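Local coordinates for protein periplasmic beta-glucosidase (Pseudomonas aeruginosa, PDB 6R5T) that probably hydrolyses terminal, non-reducing beta-D-glucosyl residues to release beta-D-glucose, as a periplasmic member of glycoside hydrolase family 3, at residues A[78-83]-A[120-125]; A[173-178]-A[214-219]; A[713-718]-A[727-732]. The protein carries 1 engineered substitution. All blocks are in the same frame, centred on the assembly; numbering follows the deposited sequence.

Interaction 1 (A[78-83]-A[120-125]); sequences YDVAHG and DMSFSP. With BGC (beta-D-glucopyranose), chain C.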
loop_
_atom_site.group_PDB
_atom_site.type_symbol
_atom_site.label_atom_id
_atom_site.label_comp_id
_atom_site.label_asym_id
_atom_site.label_seq_id
_atom_site.Cartn_x
_atom_site.Cartn_y
_atom_site.Cartn_z
ATOM N N TYR A 78 2.596 -3.862 -32.796
ATOM C CA TYR A 78 2.157 -5.036 -32.009
ATOM C C TYR A 78 2.833 -5.028 -30.646
ATOM O O TYR A 78 3.753 -4.286 -30.410
ATOM C CB TYR A 78 2.478 -6.281 -32.797
ATOM C CG TYR A 78 1.834 -7.577 -32.377
ATOM C CD1 TYR A 78 0.499 -7.655 -32.028
ATOM C CD2 TYR A 78 2.585 -8.736 -32.383
ATOM C CE1 TYR A 78 -0.094 -8.858 -31.684
ATOM C CE2 TYR A 78 1.999 -9.957 -32.065
ATOM C CZ TYR A 78 0.659 -10.005 -31.724
ATOM O OH TYR A 78 0.056 -11.199 -31.437
ATOM N N ASP A 79 2.309 -5.850 -29.761
ATOM C CA ASP A 79 2.772 -6.057 -28.358
ATOM C C ASP A 79 3.809 -7.189 -28.401
ATOM O O ASP A 79 3.524 -8.301 -28.010
ATOM C CB ASP A 79 1.564 -6.329 -27.473
ATOM C CG ASP A 79 0.758 -5.079 -27.146
ATOM O OD1 ASP A 79 1.370 -4.138 -26.567
ATOM O OD2 ASP A 79 -0.471 -5.043 -27.415
ATOM N N VAL A 80 4.991 -6.876 -28.887
ATOM C CA VAL A 80 6.145 -7.783 -28.906
ATOM C C VAL A 80 6.901 -7.507 -27.612
ATOM O O VAL A 80 7.713 -6.627 -27.551
ATOM C CB VAL A 80 6.978 -7.614 -30.176
ATOM C CG1 VAL A 80 8.118 -8.556 -30.160
ATOM C CG2 VAL A 80 6.153 -7.858 -31.419
ATOM N N ALA A 81 6.465 -8.167 -26.558
ATOM C CA ALA A 81 6.901 -7.873 -25.172
ATOM C C ALA A 81 8.144 -8.688 -24.803
ATOM O O ALA A 81 9.056 -8.128 -24.207
ATOM C CB ALA A 81 5.744 -8.183 -24.260
ATOM N N HIS A 82 8.145 -9.994 -25.093
ATOM C CA HIS A 82 9.257 -10.907 -24.755
ATOM C C HIS A 82 9.346 -11.967 -25.847
ATOM O O HIS A 82 9.499 -13.145 -25.526
ATOM C CB HIS A 82 9.094 -11.505 -23.348
ATOM C CG HIS A 82 7.847 -12.269 -23.106
ATOM N ND1 HIS A 82 7.811 -13.634 -23.114
ATOM C CD2 HIS A 82 6.593 -11.862 -22.853
ATOM C CE1 HIS A 82 6.573 -14.043 -22.868
ATOM N NE2 HIS A 82 5.793 -12.973 -22.737
ATOM N N GLY A 83 9.217 -11.522 -27.098
ATOM C CA GLY A 83 9.233 -12.460 -28.232
ATOM C C GLY A 83 8.116 -12.166 -29.162
ATOM O O GLY A 83 7.053 -11.704 -28.724
ATOM N N ASP A 120 6.548 -2.638 -37.832
ATOM C CA ASP A 120 7.456 -1.494 -37.718
ATOM C C ASP A 120 7.693 -1.093 -36.262
ATOM O O ASP A 120 8.601 -0.316 -36.023
ATOM C CB ASP A 120 6.864 -0.250 -38.373
ATOM C CG ASP A 120 6.420 -0.431 -39.808
ATOM O OD1 ASP A 120 7.316 -0.769 -40.634
ATOM O OD2 ASP A 120 5.202 -0.377 -40.070
ATOM N N MET A 121 6.826 -1.519 -35.339
ATOM C CA MET A 121 6.819 -0.944 -33.973
ATOM C C MET A 121 6.339 -1.997 -32.969
ATOM O O MET A 121 5.414 -2.756 -33.251
ATOM C CB MET A 121 5.927 0.286 -33.904
ATOM C CG MET A 121 5.813 0.840 -32.478
ATOM S SD MET A 121 4.613 2.205 -32.351
ATOM C CE MET A 121 5.522 3.483 -33.180
ATOM N N SER A 122 6.989 -2.015 -31.819
ATOM C CA SER A 122 6.462 -2.755 -30.659
ATOM C C SER A 122 6.080 -1.783 -29.551
ATOM O O SER A 122 6.840 -0.866 -29.248
ATOM C CB SER A 122 7.444 -3.769 -30.146
ATOM O OG SER A 122 6.836 -4.487 -29.050
ATOM N N PHE A 123 4.987 -2.121 -28.877
ATOM C CA PHE A 123 4.638 -1.457 -27.600
ATOM C C PHE A 123 5.460 -2.140 -26.503
ATOM O O PHE A 123 4.945 -3.010 -25.795
ATOM C CB PHE A 123 3.147 -1.584 -27.384
ATOM C CG PHE A 123 2.291 -0.992 -28.479
ATOM C CD1 PHE A 123 2.544 0.258 -29.003
ATOM C CD2 PHE A 123 1.212 -1.696 -28.946
ATOM C CE1 PHE A 123 1.718 0.759 -30.004
ATOM C CE2 PHE A 123 0.402 -1.198 -29.944
ATOM C CZ PHE A 123 0.658 0.037 -30.445
ATOM N N SER A 124 6.705 -1.775 -26.419
ATOM C CA SER A 124 7.749 -2.415 -25.575
ATOM C C SER A 124 8.957 -1.493 -25.631
ATOM O O SER A 124 9.116 -0.802 -26.628
ATOM C CB SER A 124 8.055 -3.799 -26.117
ATOM O OG SER A 124 9.010 -4.553 -25.350
ATOM N N PRO A 125 9.838 -1.437 -24.621
ATOM C CA PRO A 125 9.756 -2.238 -23.389
ATOM C C PRO A 125 8.768 -1.644 -22.365
ATOM O O PRO A 125 8.523 -0.459 -22.326
ATOM C CB PRO A 125 11.169 -2.123 -22.854
ATOM C CG PRO A 125 11.633 -0.767 -23.285
ATOM C CD PRO A 125 11.042 -0.617 -24.666
HETATM C C2 BGC C . -0.571 -2.671 -24.645
HETATM C C3 BGC C . -1.880 -2.279 -25.361
HETATM C C4 BGC C . -3.023 -2.940 -24.544
HETATM C C5 BGC C . -2.957 -2.339 -23.129
HETATM C C6 BGC C . -3.981 -2.933 -22.188
HETATM C C1 BGC C . -0.630 -2.190 -23.191
HETATM O O1 BGC C . 0.533 -2.694 -22.612
HETATM O O2 BGC C . 0.605 -2.133 -25.239
HETATM O O3 BGC C . -1.866 -2.838 -26.690
HETATM O O4 BGC C . -4.266 -2.589 -25.173
HETATM O O5 BGC C . -1.763 -2.749 -22.531
HETATM O O6 BGC C . -3.886 -2.304 -20.905
HETATM O O HOH W 1 8.562 -5.574 -22.903
#
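The F123 ring meets the D79 carboxylate at its edge: CG of D79 lies in the ring plane and OD1 close to it, with D79 OD1 3.4 Å from F123 CD2. Two more oxygens, O2 of the bound glucose and the backbone O of Y78, approach this ring obliquely. On D79, CG is anti to the carbonyl carbon (chi1 -76°); the CA-CB bond leads away from 120-125, yet the carboxylate comes back beside the phenylalanine and faces the sugar. There it holds two neighbouring hydroxyls: glucose O2 donates to D79 OD1 at 2.5 Å, and O3 donates to D79 OD2 at 2.7 Å. Behind this site, 78-83 leaves strand 75-78 alongside strand 121-122, its parallel neighbour in the TIM-barrel sheet of the N-terminal domain. Y78 N gives a bond to M121 O at 3.1 Å, and F123 N returns one to Y78 O at 2.9 Å. That same carbonyl also receives the CA-H of S122. At the end of strand 121-122, S122 has OG anti to its own N (chi1 -178°), close to the V80 backbone, and donates to V80 O at 2.8 Å; the hydroxyl comes well to the side of this carbonyl, with an angle of 109° at the oxygen. F123 centres an inverse gamma turn, and its carbonyl binds K176, which has a long, weak ion pair with D79. Each carboxylate oxygen thus takes one sugar hydroxyl, fixing the carboxylate's rotation towards O2 and O3, so D79 should recognise this edge of the glucose, while F123 lines the pocket beside it.

Interaction 2 (A[173-178]-A[214-219]); sequences AAVKHF and AGAGAV. With BGC (beta-D-glucopyranose), chain C.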
loop_
_atom_site.group_PDB
_atom_site.type_symbol
_atom_site.label_atom_id
_atom_site.label_comp_id
_atom_site.label_asym_id
_atom_site.label_seq_id
_atom_site.Cartn_x
_atom_site.Cartn_y
_atom_site.Cartn_z
ATOM N N ALA A 173 10.731 1.297 -30.816
ATOM C CA ALA A 173 10.312 0.978 -29.430
ATOM C C ALA A 173 9.312 2.076 -29.020
ATOM O O ALA A 173 9.625 3.270 -29.141
ATOM C CB ALA A 173 11.478 0.992 -28.494
ATOM N N ALA A 174 8.159 1.688 -28.521
ATOM C CA ALA A 174 7.205 2.562 -27.833
ATOM C C ALA A 174 7.258 2.153 -26.343
ATOM O O ALA A 174 6.580 1.234 -25.963
ATOM C CB ALA A 174 5.816 2.437 -28.424
ATOM N N VAL A 175 8.099 2.849 -25.598
ATOM C CA VAL A 175 8.332 2.566 -24.156
ATOM C C VAL A 175 7.004 2.800 -23.423
ATOM O O VAL A 175 6.243 3.735 -23.736
ATOM C CB VAL A 175 9.489 3.366 -23.560
ATOM C CG1 VAL A 175 9.304 4.869 -23.632
ATOM C CG2 VAL A 175 9.760 2.910 -22.134
ATOM N N LYS A 176 6.739 1.949 -22.429
ATOM C CA LYS A 176 5.420 2.016 -21.719
ATOM C C LYS A 176 5.668 1.639 -20.247
ATOM O O LYS A 176 6.711 1.063 -19.943
ATOM C CB LYS A 176 4.415 1.094 -22.404
ATOM C CG LYS A 176 4.656 -0.398 -22.258
ATOM C CD LYS A 176 3.740 -1.222 -23.124
ATOM C CE LYS A 176 3.829 -2.699 -22.907
ATOM N NZ LYS A 176 2.960 -3.400 -23.885
ATOM N N HIS A 177 4.755 1.969 -19.344
ATOM C CA HIS A 177 3.528 2.731 -19.513
ATOM C C HIS A 177 3.748 4.075 -18.812
ATOM O O HIS A 177 3.882 4.097 -17.590
ATOM C CB HIS A 177 2.340 1.998 -18.905
ATOM C CG HIS A 177 2.086 0.643 -19.455
ATOM N ND1 HIS A 177 2.645 -0.485 -18.882
ATOM C CD2 HIS A 177 1.282 0.234 -20.469
ATOM C CE1 HIS A 177 2.175 -1.532 -19.566
ATOM N NE2 HIS A 177 1.391 -1.133 -20.524
ATOM N N PHE A 178 3.846 5.177 -19.550
ATOM C CA PHE A 178 4.287 6.470 -18.973
ATOM C C PHE A 178 3.065 7.084 -18.316
ATOM O O PHE A 178 2.150 7.532 -19.038
ATOM C CB PHE A 178 4.838 7.317 -20.118
ATOM C CG PHE A 178 5.536 8.563 -19.672
ATOM C CD1 PHE A 178 6.652 8.499 -18.879
ATOM C CD2 PHE A 178 5.107 9.808 -20.116
ATOM C CE1 PHE A 178 7.337 9.650 -18.519
ATOM C CE2 PHE A 178 5.755 10.971 -19.710
ATOM C CZ PHE A 178 6.886 10.893 -18.912
ATOM N N ALA A 214 17.946 6.671 -24.773
ATOM C CA ALA A 214 18.462 5.630 -25.692
ATOM C C ALA A 214 17.910 5.862 -27.102
ATOM O O ALA A 214 18.267 5.080 -27.986
ATOM C CB ALA A 214 18.129 4.236 -25.205
ATOM N N GLY A 215 17.015 6.843 -27.268
ATOM C CA GLY A 215 16.458 7.231 -28.576
ATOM C C GLY A 215 15.132 6.562 -28.879
ATOM O O GLY A 215 14.749 6.498 -30.050
ATOM N N ALA A 216 14.359 6.105 -27.878
ATOM C CA ALA A 216 13.056 5.491 -28.186
ATOM C C ALA A 216 12.255 6.440 -29.089
ATOM O O ALA A 216 12.159 7.643 -28.767
ATOM C CB ALA A 216 12.293 5.217 -26.914
ATOM N N GLY A 217 11.631 5.898 -30.136
ATOM C CA GLY A 217 10.835 6.717 -31.074
ATOM C C GLY A 217 9.459 7.047 -30.542
ATOM O O GLY A 217 8.851 8.043 -31.021
ATOM N N ALA A 218 8.957 6.295 -29.567
ATOM C CA ALA A 218 7.578 6.518 -29.109
ATOM C C ALA A 218 7.447 6.248 -27.610
ATOM O O ALA A 218 8.276 5.563 -27.026
ATOM C CB ALA A 218 6.614 5.690 -29.891
ATOM N N VAL A 219 6.431 6.880 -27.041
ATOM C CA VAL A 219 6.060 6.654 -25.627
ATOM C C VAL A 219 4.564 6.321 -25.562
ATOM O O VAL A 219 3.749 7.075 -26.106
ATOM C CB VAL A 219 6.387 7.899 -24.790
ATOM C CG1 VAL A 219 5.768 7.764 -23.380
ATOM C CG2 VAL A 219 7.852 8.169 -24.752
HETATM C C2 BGC C . -0.571 -2.671 -24.645
HETATM C C3 BGC C . -1.880 -2.279 -25.361
HETATM C C4 BGC C . -3.023 -2.940 -24.544
HETATM C C5 BGC C . -2.957 -2.339 -23.129
HETATM C C6 BGC C . -3.981 -2.933 -22.188
HETATM C C1 BGC C . -0.630 -2.190 -23.191
HETATM O O1 BGC C . 0.533 -2.694 -22.612
HETATM O O2 BGC C . 0.605 -2.133 -25.239
HETATM O O3 BGC C . -1.866 -2.838 -26.690
HETATM O O4 BGC C . -4.266 -2.589 -25.173
HETATM O O5 BGC C . -1.763 -2.749 -22.531
HETATM O O6 BGC C . -3.886 -2.304 -20.905
#
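V219 lies between two side chains of 173-178, with a different methyl for each. Its CG2 runs beside V175, pointing the same way, at 3.8 Å from V175 CG1, while V219 CG1 meets F178 CB at 3.4 Å, a close apolar touch made obliquely to the phenyl ring. With V219 CG1 anti to the backbone N (chi1 170°), the two branches diverge to these partners. The strands are parallel neighbours in the TIM barrel, joined through helices 197-204 and 206-213 in a beta-alpha-beta crossover. V175 and V219 share one side of the sheet; F178 packs on helix 235-245 and V219 on F248. On the other side A174 CB and A218 CB meet at 3.7 Å, both against M121 of the adjoining strand. Between these layers two backbone bonds hold the register: A218 N to A173 O and V175 N to A218 O, both at 3.1 Å. The approach to strand 218-221 begins at G215, whose positive phi ends the preceding helix in a Schellman motif. At the other end lies the polar edge. Past CG the K176 chain is extended, and NZ donates to both glucose O1 (2.8 Å) and glucose O2 (3.0 Å). A cis peptide then leads to H177, whose ring has K176 CG over the centre of one face. Its ND1 is bonded to D128, and at the ring edge H177 NE2 lies 2.7 Å from glucose O1 in a nearly straight hydrogen bond (165°).

Interaction 3 (A[713-718]-A[727-732]); sequences EFKVFV and SRSFTL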
loop_
_atom_site.group_PDB
_atom_site.type_symbol
_atom_site.label_atom_id
_atom_site.label_comp_id
_atom_site.label_asym_id
_atom_site.label_seq_id
_atom_site.Cartn_x
_atom_site.Cartn_y
_atom_site.Cartn_z
ATOM N N GLU A 713 29.833 10.904 4.375
ATOM C CA GLU A 713 30.116 9.485 4.263
ATOM C C GLU A 713 29.219 8.845 3.199
ATOM O O GLU A 713 28.014 9.163 3.130
ATOM C CB GLU A 713 29.850 8.783 5.599
ATOM C CG GLU A 713 30.250 7.319 5.582
ATOM C CD GLU A 713 29.968 6.587 6.882
ATOM O OE1 GLU A 713 29.315 7.206 7.765
ATOM O OE2 GLU A 713 30.412 5.422 7.021
ATOM N N PHE A 714 29.778 7.917 2.451
ATOM C CA PHE A 714 29.007 6.910 1.684
ATOM C C PHE A 714 29.518 5.544 2.069
ATOM O O PHE A 714 30.733 5.363 2.246
ATOM C CB PHE A 714 29.145 7.142 0.190
ATOM C CG PHE A 714 28.450 8.382 -0.257
ATOM C CD1 PHE A 714 29.096 9.603 -0.207
ATOM C CD2 PHE A 714 27.134 8.358 -0.680
ATOM C CE1 PHE A 714 28.442 10.751 -0.588
ATOM C CE2 PHE A 714 26.463 9.527 -1.018
ATOM C CZ PHE A 714 27.126 10.725 -0.991
ATOM N N LYS A 715 28.612 4.581 2.156
ATOM C CA LYS A 715 28.970 3.188 2.455
ATOM C C LYS A 715 28.775 2.413 1.168
ATOM O O LYS A 715 27.721 2.555 0.494
ATOM C CB LYS A 715 28.092 2.589 3.568
ATOM C CG LYS A 715 28.212 3.285 4.898
ATOM C CD LYS A 715 27.421 2.576 6.001
ATOM C CE LYS A 715 28.104 2.825 7.329
ATOM N NZ LYS A 715 27.347 2.247 8.460
ATOM N N VAL A 716 29.767 1.625 0.818
ATOM C CA VAL A 716 29.814 0.777 -0.383
ATOM C C VAL A 716 29.683 -0.654 0.090
ATOM O O VAL A 716 30.493 -1.092 0.911
ATOM C CB VAL A 716 31.121 0.982 -1.179
ATOM C CG1 VAL A 716 31.106 0.089 -2.394
ATOM C CG2 VAL A 716 31.310 2.437 -1.574
ATOM N N PHE A 717 28.654 -1.363 -0.372
ATOM C CA PHE A 717 28.391 -2.770 0.006
ATOM C C PHE A 717 28.578 -3.646 -1.218
ATOM O O PHE A 717 28.156 -3.260 -2.322
ATOM C CB PHE A 717 26.966 -3.017 0.460
ATOM C CG PHE A 717 26.513 -2.190 1.608
ATOM C CD1 PHE A 717 26.111 -0.895 1.402
ATOM C CD2 PHE A 717 26.435 -2.746 2.874
ATOM C CE1 PHE A 717 25.634 -0.176 2.472
ATOM C CE2 PHE A 717 25.991 -1.997 3.948
ATOM C CZ PHE A 717 25.633 -0.693 3.737
ATOM N N VAL A 718 29.288 -4.752 -1.054
ATOM C CA VAL A 718 29.385 -5.764 -2.120
ATOM C C VAL A 718 28.986 -7.114 -1.574
ATOM O O VAL A 718 29.271 -7.412 -0.404
ATOM C CB VAL A 718 30.796 -5.761 -2.755
ATOM C CG1 VAL A 718 30.903 -6.865 -3.757
ATOM C CG2 VAL A 718 31.052 -4.411 -3.424
ATOM N N SER A 727 30.593 -3.951 3.976
ATOM C CA SER A 727 30.773 -2.553 3.544
ATOM C C SER A 727 32.127 -1.959 3.879
ATOM O O SER A 727 32.816 -2.415 4.810
ATOM C CB SER A 727 29.675 -1.674 4.004
ATOM O OG SER A 727 29.729 -1.429 5.362
ATOM N N ARG A 728 32.502 -0.996 3.051
ATOM C CA ARG A 728 33.588 -0.037 3.380
ATOM C C ARG A 728 33.078 1.360 3.094
ATOM O O ARG A 728 32.204 1.523 2.221
ATOM C CB ARG A 728 34.801 -0.260 2.485
ATOM C CG ARG A 728 35.409 -1.643 2.619
ATOM C CD ARG A 728 35.988 -1.843 3.981
ATOM N NE ARG A 728 37.371 -1.450 4.005
ATOM C CZ ARG A 728 38.144 -1.558 5.093
ATOM N NH1 ARG A 728 39.420 -1.201 5.049
ATOM N NH2 ARG A 728 37.632 -1.998 6.230
ATOM N N SER A 729 33.640 2.347 3.776
ATOM C CA SER A 729 33.159 3.729 3.641
ATOM C C SER A 729 34.181 4.617 2.936
ATOM O O SER A 729 35.374 4.362 3.040
ATOM C CB SER A 729 32.793 4.311 4.968
ATOM O OG SER A 729 31.665 3.596 5.460
ATOM N N PHE A 730 33.680 5.640 2.276
ATOM C CA PHE A 730 34.532 6.762 1.836
ATOM C C PHE A 730 33.803 8.056 2.149
ATOM O O PHE A 730 32.613 8.072 2.461
ATOM C CB PHE A 730 34.908 6.635 0.370
ATOM C CG PHE A 730 33.768 6.866 -0.586
ATOM C CD1 PHE A 730 32.953 5.811 -0.957
ATOM C CD2 PHE A 730 33.520 8.110 -1.132
ATOM C CE1 PHE A 730 31.905 6.007 -1.832
ATOM C CE2 PHE A 730 32.463 8.305 -1.999
ATOM C CZ PHE A 730 31.662 7.240 -2.350
ATOM N N THR A 731 34.523 9.158 2.051
ATOM C CA THR A 731 33.960 10.490 2.240
ATOM C C THR A 731 34.019 11.273 0.934
ATOM O O THR A 731 35.079 11.360 0.315
ATOM C CB THR A 731 34.728 11.240 3.327
ATOM O OG1 THR A 731 34.628 10.523 4.548
ATOM C CG2 THR A 731 34.181 12.625 3.534
ATOM N N LEU A 732 32.876 11.796 0.505
ATOM C CA LEU A 732 32.815 12.757 -0.619
ATOM C C LEU A 732 33.167 14.120 -0.043
ATOM O O LEU A 732 32.547 14.541 0.972
ATOM C CB LEU A 732 31.405 12.789 -1.209
ATOM C CG LEU A 732 31.192 13.720 -2.389
ATOM C CD1 LEU A 732 32.010 13.248 -3.589
ATOM C CD2 LEU A 732 29.717 13.805 -2.743
#
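F714 and F730 meet through unlike first torsions: in F714 CG is anti to the carbonyl carbon (chi1 -69°), whereas in F730 it sits between N and the carbonyl carbon (chi1 71°). The F730 ring is thereby brought across to F714, whose CB lies over its face, 3.9 Å from the F730 centroid, a CH-pi contact. The two ring planes are tilted by only 21°, but displaced so that little of one ring lies over the other. V716 CG2 reaches the edge of the F730 ring, in its plane, 3.6 Å from F730 CE1. At the edge of the other ring, F714 CE1 is 3.6 Å from L732 CB. This largely apolar side, which R728 shares, belongs to an antiparallel hairpin, strands 712-719 and 725-732, in the fibronectin type III-like part of the chain. F714 with F730 and V716 with R728 are its hydrogen-bonded pairs, each with two backbone bonds; F714 N to F730 O measures 2.8 Å. Across the sheet, E713, K715, F717, S727 and S729 make a more polar side. S729 OG donates to E713 OE2 at 2.7 Å, using the anti lone pair of that oxygen, and K715 CG packs beside the hydroxyl. S727 CB sits over a face of the F717 ring, 3.9 Å from the F717 centroid, and K671 makes a cation-pi contact with this ring. F714 also touches D661, a ligand of the magnesium ion.

In the fold
From the N terminus, interaction 1 closes a mostly helical loop of 36 residues between 78-83 and 120-125. Interaction 2 follows, closing a loop of 35 residues, under half of it helix, between 173-178 and 214-219. The two are in series, neither nested nor crossed, but they touch along the sheet because strands 121-122 and 172-178 are neighbours: S122 O lies 3.0 Å from A174 N, probably a hydrogen bond. Together they tie four consecutive strands of the barrel, and both reach the same glucose. Interaction 3 comes last, closing a short hairpin near the C terminus; its centre lies about 40 Å from that of interaction 1 and about 35 Å from that of interaction 2, in a separate beta sheet.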